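Local coordinates for DNA-(apurinic or apyrimidinic site) lyase (Xenopus laevis, PDB 6WCD), which cleaves DNA at abasic sites as a weak endonuclease and degrades DNA 3' ends as a 3'-5' exonuclease during repair of oxidative and alkylation damage, at residues C256-S261 with T266-R271; T155-F160 with V184-R189; T70-S75 with T122-L127. All coordinates share one frame; numbering follows the deposited sequence.

Contact 1 of 3, residues C256-S261 with T266-R271; sequences CWCSAS and TNYGTR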
loop_
_atom_site.group_PDB
_atom_site.type_symbol
_atom_site.label_atom_id
_atom_site.label_comp_id
_atom_site.label_asym_id
_atom_site.label_seq_id
_atom_site.Cartn_x
_atom_site.Cartn_y
_atom_site.Cartn_z
ATOM N N CYS A 256 -5.507 0.012 -13.819
ATOM C CA CYS A 256 -4.588 -0.987 -14.324
ATOM C C CYS A 256 -5.028 -1.418 -15.693
ATOM O O CYS A 256 -6.211 -1.775 -15.879
ATOM C CB CYS A 256 -4.513 -2.175 -13.378
ATOM S SG CYS A 256 -3.319 -3.478 -13.920
ATOM N N TRP A 257 -4.064 -1.466 -16.643
ATOM C CA TRP A 257 -4.275 -1.890 -18.024
ATOM C C TRP A 257 -3.059 -2.725 -18.414
ATOM O O TRP A 257 -1.902 -2.306 -18.179
ATOM C CB TRP A 257 -4.396 -0.708 -18.989
ATOM C CG TRP A 257 -5.381 0.373 -18.599
ATOM C CD1 TRP A 257 -6.626 0.530 -19.047
ATOM C CD2 TRP A 257 -5.149 1.427 -17.645
ATOM N NE1 TRP A 257 -7.219 1.628 -18.465
ATOM C CE2 TRP A 257 -6.318 2.182 -17.576
ATOM C CE3 TRP A 257 -4.058 1.783 -16.860
ATOM C CZ2 TRP A 257 -6.441 3.275 -16.781
ATOM C CZ3 TRP A 257 -4.185 2.917 -16.042
ATOM C CH2 TRP A 257 -5.353 3.610 -15.990
ATOM N N CYS A 258 -3.276 -3.826 -19.108
ATOM C CA CYS A 258 -2.127 -4.629 -19.462
ATOM C C CYS A 258 -1.208 -3.911 -20.440
ATOM O O CYS A 258 -1.626 -3.113 -21.236
ATOM C CB CYS A 258 -2.531 -5.999 -19.972
ATOM S SG CYS A 258 -3.442 -5.937 -21.537
ATOM N N SER A 259 0.059 -4.265 -20.418
ATOM C CA SER A 259 1.018 -3.518 -21.224
ATOM C C SER A 259 0.772 -3.717 -22.706
ATOM O O SER A 259 1.111 -2.850 -23.513
ATOM C CB SER A 259 2.447 -3.945 -20.870
ATOM O OG SER A 259 2.750 -3.595 -19.527
ATOM N N ALA A 260 0.174 -4.833 -23.078
ATOM C CA ALA A 260 0.131 -5.200 -24.482
ATOM C C ALA A 260 -1.142 -4.710 -25.160
ATOM O O ALA A 260 -2.147 -4.397 -24.521
ATOM C CB ALA A 260 0.244 -6.726 -24.611
ATOM N N SER A 261 -1.087 -4.669 -26.496
ATOM C CA SER A 261 -2.282 -4.638 -27.336
ATOM C C SER A 261 -3.128 -3.388 -27.104
ATOM O O SER A 261 -4.342 -3.383 -27.404
ATOM C CB SER A 261 -3.122 -5.912 -27.135
ATOM O OG SER A 261 -2.369 -7.071 -27.478
ATOM N N THR A 266 -7.551 1.816 -25.148
ATOM C CA THR A 266 -8.923 1.368 -25.390
ATOM C C THR A 266 -9.706 1.272 -24.083
ATOM O O THR A 266 -10.900 0.928 -24.115
ATOM C CB THR A 266 -8.931 0.007 -26.069
ATOM O OG1 THR A 266 -8.274 -0.931 -25.233
ATOM C CG2 THR A 266 -8.248 0.047 -27.394
ATOM N N ASN A 267 -9.056 1.581 -22.970
ATOM C CA ASN A 267 -9.566 1.462 -21.595
ATOM C C ASN A 267 -10.012 0.028 -21.300
ATOM O O ASN A 267 -11.031 -0.246 -20.657
ATOM C CB ASN A 267 -10.680 2.458 -21.314
ATOM C CG ASN A 267 -10.704 2.905 -19.867
ATOM O OD1 ASN A 267 -9.642 3.042 -19.179
ATOM N ND2 ASN A 267 -11.909 3.161 -19.381
ATOM N N TYR A 268 -9.214 -0.896 -21.758
ATOM C CA TYR A 268 -9.341 -2.296 -21.364
ATOM C C TYR A 268 -8.646 -2.429 -20.016
ATOM O O TYR A 268 -7.437 -2.715 -19.921
ATOM C CB TYR A 268 -8.719 -3.137 -22.440
ATOM C CG TYR A 268 -8.653 -4.651 -22.235
ATOM C CD1 TYR A 268 -9.684 -5.438 -22.608
ATOM C CD2 TYR A 268 -7.495 -5.229 -21.747
ATOM C CE1 TYR A 268 -9.594 -6.835 -22.524
ATOM C CE2 TYR A 268 -7.395 -6.605 -21.652
ATOM C CZ TYR A 268 -8.457 -7.377 -22.027
ATOM O OH TYR A 268 -8.388 -8.755 -21.984
ATOM N N GLY A 269 -9.400 -2.188 -18.951
ATOM C CA GLY A 269 -8.821 -2.064 -17.620
ATOM C C GLY A 269 -9.695 -2.476 -16.452
ATOM O O GLY A 269 -10.853 -2.873 -16.605
ATOM N N THR A 270 -9.110 -2.340 -15.259
ATOM C CA THR A 270 -9.746 -2.734 -14.006
ATOM C C THR A 270 -9.286 -1.790 -12.915
ATOM O O THR A 270 -8.192 -1.246 -13.001
ATOM C CB THR A 270 -9.379 -4.163 -13.604
ATOM O OG1 THR A 270 -9.480 -5.037 -14.735
ATOM C CG2 THR A 270 -10.309 -4.620 -12.537
ATOM N N ARG A 271 -10.118 -1.607 -11.867
ATOM C CA ARG A 271 -9.716 -0.832 -10.681
ATOM C C ARG A 271 -9.313 -1.827 -9.572
ATOM O O ARG A 271 -10.184 -2.527 -9.026
ATOM C CB ARG A 271 -10.807 0.102 -10.184
ATOM C CG ARG A 271 -10.269 1.050 -9.046
ATOM C CD ARG A 271 -11.300 2.080 -8.602
ATOM N NE ARG A 271 -12.413 1.426 -7.941
ATOM C CZ ARG A 271 -12.598 1.357 -6.631
ATOM N NH1 ARG A 271 -11.776 1.951 -5.787
ATOM N NH2 ARG A 271 -13.621 0.654 -6.170
HETATM O O HOH W 1 -5.895 -4.655 -18.882
#
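The indole N-H of W257 points at the side-chain carbonyl oxygen of N267, with NE1 to OD1 at 2.9 Å and a nearly straight N-H...O angle of 164°. OD1 lies close to the ring plane, at the edge of the indole. Ring and amide planes are 37° apart, and NE1 approaches OD1 tilted from the carbonyl plane. On its CD1 side the indole meets the main chain of Y268 and G269: CD1 of W257 is 3.5 Å from O of Y268 and 3.7 Å from CA of G269.

Beside the indole, a short antiparallel pairing joins C256 to T270. T270 N donates to C256 O at 3.0 Å, whereas the return bond from C256 N to T270 O, 3.1 Å long, is bent and weak. Past W257 the chains diverge and a water spans them: it accepts from C258 N at 2.8 Å and donates to O of Y268 at 2.7 Å, the latter residue being the centre of an inverse gamma turn. With its CG anti to the backbone N (chi1 177°), Y268 swings its ring out so that CE2 and CD2 meet the sulfur of C258 at the ring edge, SG lying 5.1 Å from the ring centroid.

Helix 263-266 links the two segments and packs on W257, C258 and Y268. C256 touches H300, which by similarity contacts the DNA substrate, and the W257 backbone bonds to that of D299, a magnesium-binding residue. An indole-amide bond and a water bridge thus add to a short, partly weak strand pairing, close to H300 and the bound magnesium.

Contact 2 of 3, residues T155-F160 with V184-R189; sequences TYKLRF and VNTSHR. With BU1 (1,4-butanediol), chain G.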
loop_
_atom_site.group_PDB
_atom_site.type_symbol
_atom_site.label_atom_id
_atom_site.label_comp_id
_atom_site.label_asym_id
_atom_site.label_seq_id
_atom_site.Cartn_x
_atom_site.Cartn_y
_atom_site.Cartn_z
ATOM N N THR A 155 -3.935 -20.213 -2.735
ATOM C CA THR A 155 -4.043 -20.322 -1.279
ATOM C C THR A 155 -3.211 -19.265 -0.592
ATOM O O THR A 155 -3.679 -18.581 0.326
ATOM C CB THR A 155 -3.549 -21.696 -0.844
ATOM O OG1 THR A 155 -4.259 -22.724 -1.541
ATOM C CG2 THR A 155 -3.760 -21.891 0.639
ATOM N N TYR A 156 -1.994 -19.046 -1.084
ATOM C CA TYR A 156 -1.147 -17.989 -0.534
ATOM C C TYR A 156 -1.845 -16.640 -0.555
ATOM O O TYR A 156 -1.809 -15.887 0.398
ATOM C CB TYR A 156 0.180 -17.983 -1.331
ATOM C CG TYR A 156 1.244 -17.017 -0.899
ATOM C CD1 TYR A 156 2.110 -17.342 0.116
ATOM C CD2 TYR A 156 1.410 -15.810 -1.514
ATOM C CE1 TYR A 156 3.073 -16.443 0.550
ATOM C CE2 TYR A 156 2.380 -14.887 -1.086
ATOM C CZ TYR A 156 3.241 -15.288 -0.070
ATOM O OH TYR A 156 4.213 -14.382 0.367
ATOM N N LYS A 157 -2.493 -16.308 -1.682
ATOM C CA LYS A 157 -3.147 -15.023 -1.820
ATOM C C LYS A 157 -4.273 -14.853 -0.779
ATOM O O LYS A 157 -4.394 -13.789 -0.143
ATOM C CB LYS A 157 -3.696 -14.901 -3.258
ATOM C CG LYS A 157 -4.393 -13.554 -3.502
ATOM C CD LYS A 157 -5.005 -13.526 -4.919
ATOM C CE LYS A 157 -5.540 -12.103 -5.176
ATOM N NZ LYS A 157 -6.200 -11.973 -6.497
ATOM N N LEU A 158 -5.089 -15.907 -0.618
ATOM C CA LEU A 158 -6.222 -15.819 0.310
ATOM C C LEU A 158 -5.715 -15.746 1.753
ATOM O O LEU A 158 -6.269 -15.006 2.567
ATOM C CB LEU A 158 -7.170 -16.985 0.092
ATOM C CG LEU A 158 -7.770 -17.032 -1.332
ATOM C CD1 LEU A 158 -8.553 -18.312 -1.554
ATOM C CD2 LEU A 158 -8.688 -15.846 -1.520
ATOM N N ARG A 159 -4.642 -16.491 2.054
ATOM C CA ARG A 159 -4.046 -16.399 3.396
ATOM C C ARG A 159 -3.422 -15.052 3.656
ATOM O O ARG A 159 -3.509 -14.532 4.770
ATOM C CB ARG A 159 -3.064 -17.539 3.576
ATOM C CG ARG A 159 -3.737 -18.927 3.562
ATOM C CD ARG A 159 -4.591 -19.140 4.757
ATOM N NE ARG A 159 -3.746 -19.492 5.890
ATOM C CZ ARG A 159 -4.214 -19.940 7.034
ATOM N NH1 ARG A 159 -5.522 -19.961 7.238
ATOM N NH2 ARG A 159 -3.365 -20.373 7.963
ATOM N N PHE A 160 -2.847 -14.414 2.628
ATOM C CA PHE A 160 -2.330 -13.058 2.774
ATOM C C PHE A 160 -3.437 -12.076 3.106
ATOM O O PHE A 160 -3.287 -11.252 3.988
ATOM C CB PHE A 160 -1.596 -12.658 1.501
ATOM C CG PHE A 160 -0.855 -11.373 1.596
ATOM C CD1 PHE A 160 -1.453 -10.166 1.272
ATOM C CD2 PHE A 160 0.465 -11.353 2.000
ATOM C CE1 PHE A 160 -0.729 -8.958 1.371
ATOM C CE2 PHE A 160 1.182 -10.152 2.104
ATOM C CZ PHE A 160 0.576 -8.976 1.782
ATOM N N VAL A 184 -4.459 -4.319 -4.304
ATOM C CA VAL A 184 -5.174 -5.453 -3.699
ATOM C C VAL A 184 -5.371 -6.593 -4.672
ATOM O O VAL A 184 -5.621 -7.747 -4.260
ATOM C CB VAL A 184 -6.485 -4.878 -3.119
ATOM C CG1 VAL A 184 -7.403 -5.954 -2.623
ATOM C CG2 VAL A 184 -6.182 -3.908 -2.001
ATOM N N ASN A 185 -5.256 -6.359 -5.985
ATOM C CA ASN A 185 -5.317 -7.386 -6.998
ATOM C C ASN A 185 -6.654 -8.135 -7.017
ATOM O O ASN A 185 -6.726 -9.288 -7.390
ATOM C CB ASN A 185 -4.147 -8.378 -6.838
ATOM C CG ASN A 185 -3.790 -9.040 -8.110
ATOM O OD1 ASN A 185 -3.997 -8.481 -9.188
ATOM N ND2 ASN A 185 -3.280 -10.268 -8.020
ATOM N N THR A 186 -7.737 -7.441 -6.635
ATOM C CA THR A 186 -9.119 -7.889 -6.823
ATOM C C THR A 186 -9.946 -6.636 -7.085
ATOM O O THR A 186 -9.765 -5.627 -6.382
ATOM C CB THR A 186 -9.675 -8.562 -5.582
ATOM O OG1 THR A 186 -8.994 -9.805 -5.335
ATOM C CG2 THR A 186 -11.140 -8.913 -5.768
ATOM N N SER A 187 -10.841 -6.675 -8.091
ATOM C CA SER A 187 -11.776 -5.591 -8.277
ATOM C C SER A 187 -13.042 -5.928 -7.507
ATOM O O SER A 187 -13.424 -7.073 -7.388
ATOM C CB SER A 187 -12.080 -5.366 -9.752
ATOM O OG SER A 187 -12.669 -6.541 -10.270
ATOM N N HIS A 188 -13.722 -4.913 -7.000
ATOM C CA HIS A 188 -14.769 -5.195 -6.029
ATOM C C HIS A 188 -16.135 -5.464 -6.648
ATOM O O HIS A 188 -16.748 -6.527 -6.403
ATOM C CB HIS A 188 -14.841 -4.025 -5.050
ATOM C CG HIS A 188 -15.773 -4.248 -3.915
ATOM N ND1 HIS A 188 -16.313 -3.199 -3.186
ATOM C CD2 HIS A 188 -16.309 -5.384 -3.399
ATOM C CE1 HIS A 188 -17.133 -3.686 -2.262
ATOM N NE2 HIS A 188 -17.146 -5.008 -2.369
ATOM N N ARG A 189 -16.629 -4.535 -7.462
ATOM C CA ARG A 189 -17.969 -4.584 -8.022
ATOM C C ARG A 189 -17.935 -4.461 -9.537
ATOM O O ARG A 189 -16.893 -4.126 -10.110
ATOM C CB ARG A 189 -18.827 -3.455 -7.419
ATOM C CG ARG A 189 -19.076 -3.707 -5.916
ATOM C CD ARG A 189 -20.443 -3.321 -5.486
ATOM N NE ARG A 189 -20.636 -3.545 -4.052
ATOM C CZ ARG A 189 -20.555 -2.599 -3.114
ATOM N NH1 ARG A 189 -20.282 -1.340 -3.439
ATOM N NH2 ARG A 189 -20.754 -2.915 -1.841
HETATM C C1 BU1 G . -8.999 -11.929 -7.885
HETATM C C2 BU1 G . -9.544 -12.519 -6.575
HETATM C C3 BU1 G . -8.649 -13.628 -6.007
HETATM C C4 BU1 G . -9.419 -14.943 -5.833
HETATM O O5 BU1 G . -10.068 -11.457 -8.675
HETATM O O6 BU1 G . -8.568 -16.008 -6.178
#
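K157 reaches from its helix straight to the backbone of N185, its side chain extended from end to end with CG anti to the backbone N (chi1 -179°), and so links helix 152-173 to the loop following strand 177-181. NZ stops 2.9 Å from the carbonyl oxygen O of N185 and donates to it from above the carbonyl plane, 38° out of it. Beside this bond stands the N185 amide: ND2 is 3.7 Å from NZ, two donors side by side that do not bond to each other; ND2 gives its hydrogen bond to O of P144. From the next residue, T186 OG1 also comes within 3.7 Å of K157 NZ, but its stronger polar partner is the hydroxyl of Y161, which also bonds to the carbonyl oxygen of V184.

A 1,4-butanediol lies along the lysine end and the threonine, its C1 3.5 Å from O of N185; the still shorter approaches of its carbons to K157 NZ and T186 OG1 are doubtful. N205 hydrogen-bonds to the diol.

N185 probably stabilises the transition state, as in related AP endonucleases, and is predicted to take part in metal binding. Held by K157 at its carbonyl and by P144 at its amide, this residue is gripped at both main chain and side chain. The buried ammonium may also add positive potential to the active-site side of this loop.

Contact 3 of 3, residues T70-S75 with T122-L127; sequences TFCKSS and TQHRIL. With BU1 (1,4-butanediol), chain D.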
loop_
_atom_site.group_PDB
_atom_site.type_symbol
_atom_site.label_atom_id
_atom_site.label_comp_id
_atom_site.label_asym_id
_atom_site.label_seq_id
_atom_site.Cartn_x
_atom_site.Cartn_y
_atom_site.Cartn_z
ATOM N N THR A 70 7.443 3.111 1.264
ATOM C CA THR A 70 6.732 4.316 1.658
ATOM C C THR A 70 7.720 5.442 1.825
ATOM O O THR A 70 8.711 5.309 2.573
ATOM C CB THR A 70 5.952 4.065 2.942
ATOM O OG1 THR A 70 4.957 3.092 2.659
ATOM C CG2 THR A 70 5.292 5.320 3.464
ATOM N N PHE A 71 7.485 6.517 1.085
ATOM C CA PHE A 71 8.300 7.717 1.096
ATOM C C PHE A 71 7.535 8.806 1.832
ATOM O O PHE A 71 6.401 9.108 1.489
ATOM C CB PHE A 71 8.619 8.187 -0.327
ATOM C CG PHE A 71 9.595 7.344 -1.048
ATOM C CD1 PHE A 71 9.191 6.213 -1.724
ATOM C CD2 PHE A 71 10.905 7.712 -1.059
ATOM C CE1 PHE A 71 10.206 5.404 -2.422
ATOM C CE2 PHE A 71 11.864 6.966 -1.703
ATOM C CZ PHE A 71 11.496 5.835 -2.372
ATOM N N CYS A 72 8.189 9.416 2.802
ATOM C CA CYS A 72 7.594 10.461 3.622
ATOM C C CYS A 72 8.361 11.772 3.481
ATOM O O CYS A 72 9.582 11.784 3.513
ATOM C CB CYS A 72 7.615 10.034 5.096
ATOM S SG CYS A 72 6.747 8.539 5.412
ATOM N N LYS A 73 7.648 12.904 3.339
ATOM C CA LYS A 73 8.288 14.183 3.489
ATOM C C LYS A 73 8.655 14.431 4.958
ATOM O O LYS A 73 8.232 13.709 5.854
ATOM C CB LYS A 73 7.380 15.290 2.950
ATOM C CG LYS A 73 7.170 15.215 1.453
ATOM C CD LYS A 73 6.472 16.436 0.871
ATOM C CE LYS A 73 6.549 16.405 -0.654
ATOM N NZ LYS A 73 5.632 17.428 -1.271
ATOM N N SER A 74 9.473 15.451 5.195
ATOM C CA SER A 74 9.854 15.811 6.568
ATOM C C SER A 74 8.645 16.051 7.445
ATOM O O SER A 74 8.693 15.769 8.652
ATOM C CB SER A 74 10.764 17.059 6.550
ATOM O OG SER A 74 10.087 18.194 6.048
ATOM N N SER A 75 7.547 16.543 6.860
ATOM C CA SER A 75 6.295 16.825 7.573
ATOM C C SER A 75 5.655 15.581 8.170
ATOM O O SER A 75 4.885 15.699 9.158
ATOM C CB SER A 75 5.277 17.435 6.587
ATOM O OG SER A 75 4.944 16.526 5.549
ATOM N N THR A 122 3.793 2.231 8.359
ATOM C CA THR A 122 4.355 3.437 8.971
ATOM C C THR A 122 3.275 4.044 9.859
ATOM O O THR A 122 2.089 3.973 9.531
ATOM C CB THR A 122 4.870 4.441 7.923
ATOM O OG1 THR A 122 3.872 4.782 6.975
ATOM C CG2 THR A 122 6.101 3.943 7.141
ATOM N N GLN A 123 3.683 4.576 11.005
ATOM C CA GLN A 123 2.731 5.127 11.952
ATOM C C GLN A 123 3.065 6.585 12.183
ATOM O O GLN A 123 4.207 6.923 12.482
ATOM C CB GLN A 123 2.770 4.313 13.242
ATOM C CG GLN A 123 1.714 4.618 14.223
ATOM C CD GLN A 123 1.695 3.553 15.303
ATOM O OE1 GLN A 123 2.457 3.636 16.268
ATOM N NE2 GLN A 123 0.862 2.535 15.128
ATOM N N HIS A 124 2.038 7.435 12.062
ATOM C CA HIS A 124 2.162 8.881 11.994
ATOM C C HIS A 124 1.243 9.489 13.041
ATOM O O HIS A 124 0.062 9.141 13.112
ATOM C CB HIS A 124 1.737 9.372 10.600
ATOM C CG HIS A 124 2.439 8.672 9.473
ATOM N ND1 HIS A 124 3.573 9.164 8.876
ATOM C CD2 HIS A 124 2.192 7.476 8.884
ATOM C CE1 HIS A 124 3.995 8.294 7.966
ATOM N NE2 HIS A 124 3.177 7.273 7.942
ATOM N N ARG A 125 1.712 10.470 13.778
ATOM C CA ARG A 125 0.772 11.205 14.622
ATOM C C ARG A 125 0.100 12.284 13.777
ATOM O O ARG A 125 0.734 12.905 12.912
ATOM C CB ARG A 125 1.496 11.828 15.792
ATOM C CG ARG A 125 2.028 10.797 16.785
ATOM C CD ARG A 125 0.889 10.051 17.553
ATOM N NE ARG A 125 0.582 10.701 18.834
ATOM C CZ ARG A 125 -0.409 10.358 19.661
ATOM N NH1 ARG A 125 -0.569 11.014 20.801
ATOM N NH2 ARG A 125 -1.249 9.381 19.367
ATOM N N ILE A 126 -1.186 12.502 14.033
ATOM C CA ILE A 126 -1.966 13.470 13.263
ATOM C C ILE A 126 -2.817 14.245 14.261
ATOM O O ILE A 126 -3.126 13.781 15.362
ATOM C CB ILE A 126 -2.864 12.840 12.168
ATOM C CG1 ILE A 126 -3.872 11.841 12.778
ATOM C CG2 ILE A 126 -2.025 12.248 11.053
ATOM C CD1 ILE A 126 -5.001 11.448 11.839
ATOM N N LEU A 127 -3.207 15.474 13.874
ATOM C CA LEU A 127 -4.183 16.255 14.608
ATOM C C LEU A 127 -5.519 16.167 13.887
ATOM O O LEU A 127 -5.594 16.452 12.695
ATOM C CB LEU A 127 -3.726 17.702 14.739
ATOM C CG LEU A 127 -2.430 17.877 15.538
ATOM C CD1 LEU A 127 -1.920 19.306 15.357
ATOM C CD2 LEU A 127 -2.676 17.582 16.994
HETATM C C1 BU1 D . 2.723 20.104 6.094
HETATM C C2 BU1 D . 2.321 18.787 5.419
HETATM C C3 BU1 D . 0.889 18.823 4.887
HETATM C C4 BU1 D . -0.063 18.357 5.979
HETATM O O5 BU1 D . 2.514 20.044 7.484
HETATM O O6 BU1 D . -1.415 18.695 5.751
HETATM O O HOH W 2 3.560 2.626 4.978
#
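T122 meets T70 tip to tip across the two strands. Its OG1 lies 3.8 Å from CG2 of T70, and the two CG2 methyls of T70 and T122 are 4.0 Å apart. A water joins the hydroxyls, at 2.7 Å from T70 OG1 and 3.0 Å from T122 OG1; T70 OG1 is bonded to N140 as well. In T122, OG1 sits between the backbone N and the carbonyl carbon (chi1 55°), where it also hydrogen-bonds NE2 of H124 (2.8 Å).

Two residues on, H124 turns the edge of its imidazole to C72: CE1 is 3.8 Å from SG, and the sulfur lies in the ring plane, 86° off the normal. ND1 bonds to the carbonyl oxygen of T76, so both ring nitrogens are held and the ring's rotation is fixed. At the far end of segment 70-75, S75 touches a 1,4-butanediol that is hydrogen-bonded to M1 and Q310.

Strand 68-72, flanked by strands 29-33 and 53-57, belongs to one sheet, and strand 119-127, paired with 133-142, to the other. These side chains thus fill the space between the two facing sheets of the DNase I-like sandwich, with I29 and Y55 on one side and V138 on the other.

How the contacts relate
Along the chain contact 3 closes first, then contact 2, then contact 1, all within the endonuclease/exonuclease/phosphatase catalytic domain. Contacts 1 and 2 adjoin, their centres about 19 Å apart, and meet where S187 CB lies 3.5 Å from the R271 carbonyl oxygen O. Contact 3 is remote, with centres about 32 Å from contact 1 and 27 Å from contact 2, and on the opposite side of the chain's centre from both. Strands 119-127 and 269-278 nevertheless place contacts 3 and 1 in the same sheet. Contact 3 thus joins the two sheets of the sandwich, while contacts 2 and 1 shape the loops around the catalytic centre.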